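PDB 5VPW: nitrogenase molybdenum-iron protein alpha chain from Clostridium pasteurianum, which forms, with the beta chain, the molybdenum-iron component of nitrogenase, which reduces dinitrogen to ammonium. Local coordinates for residues 365-370 against 438-443. Sequence-based numbering, arbitrary orientation.
Sequences AGFEFA and TILIDD. With ICS (iron-sulfur-molybdenum cluster with interstitial carbon), chain F.
Ile-439 makes the first link: its O accepts a hydrogen bond from Ala-365 N at 2.9 Å. Next along, Leu-440 lies beside Phe-367; matching first torsions (chi1 -64° and -62°), each CG anti to its own carbonyl carbon, turn the two side chains the same way, and CD2 of Leu-440 comes alongside CE1 of the Phe-367 ring at 3.9 Å. Ile-441 then bonds at both ends, its N to Ala-365 O (3.0 Å) and its O to Phe-367 N (2.9 Å); that same O sits at the Phe-367 ring edge, in plane. This is parallel pairing of two neighbouring strands, 361-367 and 439-442, in the mixed sheet of this nitrogenase component 1 family protein, and past Phe-367 the backbone leaves the strand and turns toward the molybdenum-iron-sulfur cluster, where Phe-369 CZ lies 3.5 Å from sulfur S2B. Asp-442 swings its carboxylate anti to the backbone N (chi1 175°), where a water 2.7 Å from Asp-442 OD1 and 2.9 Å from Ala-370 O bridges the two acceptors; Tyr-375 OH hydrogen-bonds to OD1, and His-24 ND1 to OD2. Asp-443 CA makes a CA-H...O contact of 3.5 Å with Glu-368 O, an oxygen that accepts from Arg-51, while Thr-49 bonds to OD1 of the aspartate.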
ATOM      1  N   ALA A 365     -15.303 -36.354  12.892  1.00 21.56           N
ATOM      2  CA  ALA A 365     -15.281 -35.209  13.807  1.00 21.66           C
ATOM      3  C   ALA A 365     -14.130 -35.374  14.811  1.00 23.33           C
ATOM      4  O   ALA A 365     -14.111 -36.317  15.601  1.00 22.75           O
ATOM      5  CB  ALA A 365     -16.621 -35.054  14.512  1.00 24.54           C
ATOM      6  N   GLY A 366     -13.125 -34.515  14.709  1.00 19.84           N
ATOM      7  CA  GLY A 366     -12.027 -34.477  15.691  1.00 21.45           C
ATOM      8  C   GLY A 366     -12.268 -33.444  16.764  1.00 22.19           C
ATOM      9  O   GLY A 366     -13.052 -32.481  16.564  1.00 19.90           O
ATOM     10  N   PHE A 367     -11.644 -33.670  17.918  1.00 19.62           N
ATOM     11  CA  PHE A 367     -11.798 -32.802  19.077  1.00 20.60           C
ATOM     12  C   PHE A 367     -10.456 -32.587  19.782  1.00 23.85           C
ATOM     13  O   PHE A 367      -9.575 -33.464  19.781  1.00 22.89           O
ATOM     14  CB  PHE A 367     -12.747 -33.405  20.089  1.00 22.35           C
ATOM     15  CG  PHE A 367     -14.127 -33.595  19.585  1.00 23.39           C
ATOM     16  CD1 PHE A 367     -14.427 -34.666  18.763  1.00 27.98           C
ATOM     17  CD2 PHE A 367     -15.131 -32.704  19.928  1.00 25.20           C
ATOM     18  CE1 PHE A 367     -15.702 -34.846  18.281  1.00 27.25           C
ATOM     19  CE2 PHE A 367     -16.418 -32.892  19.457  1.00 29.68           C
ATOM     20  CZ  PHE A 367     -16.691 -33.947  18.623  1.00 28.79           C
ATOM     21  N   GLU A 368     -10.288 -31.409  20.364  1.00 22.68           N
ATOM     22  CA  GLU A 368      -9.115 -31.170  21.200  1.00 23.38           C
ATOM     23  C   GLU A 368      -9.295 -31.781  22.582  1.00 23.37           C
ATOM     24  O   GLU A 368      -8.430 -32.538  23.057  1.00 20.98           O
ATOM     25  CB  GLU A 368      -8.813 -29.690  21.357  1.00 21.09           C
ATOM     26  CG  GLU A 368      -8.390 -29.016  20.070  1.00 20.05           C
ATOM     27  CD  GLU A 368      -7.914 -27.582  20.216  1.00 20.83           C
ATOM     28  OE1 GLU A 368      -7.871 -26.929  19.137  1.00 23.22           O
ATOM     29  OE2 GLU A 368      -7.536 -27.132  21.328  1.00 17.52           O
ATOM     30  N   PHE A 369     -10.400 -31.456  23.223  1.00 19.88           N
ATOM     31  CA  PHE A 369     -10.476 -31.646  24.684  1.00 22.74           C
ATOM     32  C   PHE A 369     -11.844 -31.887  25.292  1.00 28.93           C
ATOM     33  O   PHE A 369     -12.001 -31.706  26.516  1.00 26.37           O
ATOM     34  CB  PHE A 369      -9.865 -30.451  25.392  1.00 23.92           C
ATOM     35  CG  PHE A 369     -10.504 -29.155  25.028  1.00 21.62           C
ATOM     36  CD1 PHE A 369     -11.762 -28.816  25.509  1.00 26.71           C
ATOM     37  CD2 PHE A 369      -9.863 -28.301  24.178  1.00 22.50           C
ATOM     38  CE1 PHE A 369     -12.336 -27.620  25.130  1.00 23.44           C
ATOM     39  CE2 PHE A 369     -10.437 -27.112  23.789  1.00 25.44           C
ATOM     40  CZ  PHE A 369     -11.661 -26.769  24.281  1.00 20.00           C
ATOM     41  N   ALA A 370     -12.824 -32.300  24.485  1.00 26.68           N
ATOM     42  CA  ALA A 370     -14.159 -32.587  25.021  1.00 30.65           C
ATOM     43  C   ALA A 370     -14.078 -33.700  26.088  1.00 25.32           C
ATOM     44  O   ALA A 370     -13.235 -34.573  25.998  1.00 25.45           O
ATOM     45  CB  ALA A 370     -15.101 -33.002  23.900  1.00 33.98           C
ATOM     46  N   THR A 438     -20.465 -42.191  11.848  1.00 28.85           N
ATOM     47  CA  THR A 438     -19.587 -41.071  12.163  1.00 28.38           C
ATOM     48  C   THR A 438     -18.421 -41.573  13.012  1.00 23.64           C
ATOM     49  O   THR A 438     -18.604 -42.292  14.005  1.00 24.58           O
ATOM     50  CB  THR A 438     -20.262 -39.909  12.932  1.00 33.38           C
ATOM     51  OG1 THR A 438     -21.408 -39.413  12.218  1.00 26.03           O
ATOM     52  CG2 THR A 438     -19.253 -38.754  13.108  1.00 27.04           C
ATOM     53  N   ILE A 439     -17.228 -41.198  12.604  1.00 21.61           N
ATOM     54  CA  ILE A 439     -16.017 -41.514  13.346  1.00 26.09           C
ATOM     55  C   ILE A 439     -15.600 -40.294  14.171  1.00 25.56           C
ATOM     56  O   ILE A 439     -15.478 -39.188  13.627  1.00 24.17           O
ATOM     57  CB  ILE A 439     -14.895 -41.880  12.365  1.00 26.49           C
ATOM     58  CG1 ILE A 439     -15.276 -43.125  11.547  1.00 31.61           C
ATOM     59  CG2 ILE A 439     -13.565 -42.129  13.077  1.00 23.70           C
ATOM     60  CD1 ILE A 439     -14.491 -43.274  10.261  1.00 30.78           C
ATOM     61  N   LEU A 440     -15.356 -40.484  15.461  1.00 24.04           N
ATOM     62  CA  LEU A 440     -14.954 -39.394  16.358  1.00 27.81           C
ATOM     63  C   LEU A 440     -13.537 -39.654  16.891  1.00 28.38           C
ATOM     64  O   LEU A 440     -13.197 -40.796  17.265  1.00 27.23           O
ATOM     65  CB  LEU A 440     -15.941 -39.276  17.531  1.00 25.10           C
ATOM     66  CG  LEU A 440     -17.382 -38.896  17.180  1.00 33.09           C
ATOM     67  CD1 LEU A 440     -18.269 -40.124  16.985  1.00 31.89           C
ATOM     68  CD2 LEU A 440     -17.976 -38.000  18.252  1.00 34.52           C
ATOM     69  N   ILE A 441     -12.701 -38.617  16.892  1.00 18.14           N
ATOM     70  CA  ILE A 441     -11.335 -38.727  17.381  1.00 19.35           C
ATOM     71  C   ILE A 441     -11.149 -37.693  18.474  1.00 19.29           C
ATOM     72  O   ILE A 441     -11.238 -36.483  18.232  1.00 22.14           O
ATOM     73  CB  ILE A 441     -10.287 -38.499  16.270  1.00 21.22           C
ATOM     74  CG1 ILE A 441     -10.524 -39.481  15.100  1.00 21.57           C
ATOM     75  CG2 ILE A 441      -8.868 -38.651  16.816  1.00 21.31           C
ATOM     76  CD1 ILE A 441      -9.601 -39.257  13.918  1.00 23.13           C
ATOM     77  N   ASP A 442     -10.940 -38.171  19.689  1.00 19.35           N
ATOM     78  CA  ASP A 442     -10.580 -37.319  20.829  1.00 22.17           C
ATOM     79  C   ASP A 442      -9.070 -37.052  20.867  1.00 22.83           C
ATOM     80  O   ASP A 442      -8.248 -37.963  20.612  1.00 21.28           O
ATOM     81  CB  ASP A 442     -11.059 -37.945  22.147  1.00 21.97           C
ATOM     82  CG  ASP A 442     -10.616 -37.162  23.355  1.00 23.61           C
ATOM     83  OD1 ASP A 442     -11.211 -36.105  23.628  1.00 26.24           O
ATOM     84  OD2 ASP A 442      -9.684 -37.611  24.051  1.00 20.48           O
ATOM     85  N   ASP A 443      -8.733 -35.798  21.187  1.00 20.14           N
ATOM     86  CA  ASP A 443      -7.369 -35.247  21.149  1.00 20.10           C
ATOM     87  C   ASP A 443      -6.680 -35.611  19.854  1.00 21.61           C
ATOM     88  O   ASP A 443      -5.612 -36.259  19.823  1.00 22.02           O
ATOM     89  CB  ASP A 443      -6.554 -35.707  22.362  1.00 23.94           C
ATOM     90  CG  ASP A 443      -5.313 -34.848  22.618  1.00 22.45           C
ATOM     91  OD1 ASP A 443      -5.085 -33.863  21.877  1.00 21.89           O
ATOM     92  OD2 ASP A 443      -4.549 -35.187  23.566  1.00 22.76           O
TER
HETATM   93 FE1  ICS F 602     -16.790 -23.800  24.282  1.00 16.42          FE
HETATM   94 MO1  ICS F 602     -11.410 -21.890  20.225  1.00 16.60          MO
HETATM   95 FE2  ICS F 602     -14.117 -23.489  24.147  1.00 17.20          FE
HETATM   96 FE3  ICS F 602     -15.725 -21.773  22.878  1.00 17.68          FE
HETATM   97 FE4  ICS F 602     -15.446 -24.299  22.030  1.00 18.34          FE
HETATM   98 FE5  ICS F 602     -13.412 -23.594  20.540  1.00 16.29          FE
HETATM   99 FE6  ICS F 602     -12.168 -22.732  22.656  1.00 16.42          FE
HETATM  100 FE7  ICS F 602     -13.717 -21.107  21.357  1.00 16.57          FE
HETATM  101  CX  ICS F 602     -14.144 -22.881  22.249  1.00 17.25           C
HETATM  102  S1A ICS F 602     -15.264 -25.465  23.975  1.00 16.04           S
HETATM  103  S1B ICS F 602     -11.274 -24.065  21.144  1.00 17.76           S
HETATM  104  S2A ICS F 602     -15.565 -22.073  25.121  1.00 18.11           S
HETATM  105  S2B ICS F 602     -11.981 -23.328  24.755  1.00 17.63           S
HETATM  106  S3A ICS F 602     -14.845 -25.254  20.139  1.00 17.60           S
HETATM  107  S3B ICS F 602     -11.677 -20.576  22.198  1.00 15.72           S
HETATM  108  S4A ICS F 602     -17.382 -23.080  22.174  1.00 17.63           S
HETATM  109  S4B ICS F 602     -13.561 -21.778  19.208  1.00 16.76           S
HETATM  110  S5A ICS F 602     -15.336 -19.728  21.858  1.00 15.74           S
HETATM  111  O   HOH W   1     -10.389 -34.800  25.785  1.00 21.23           O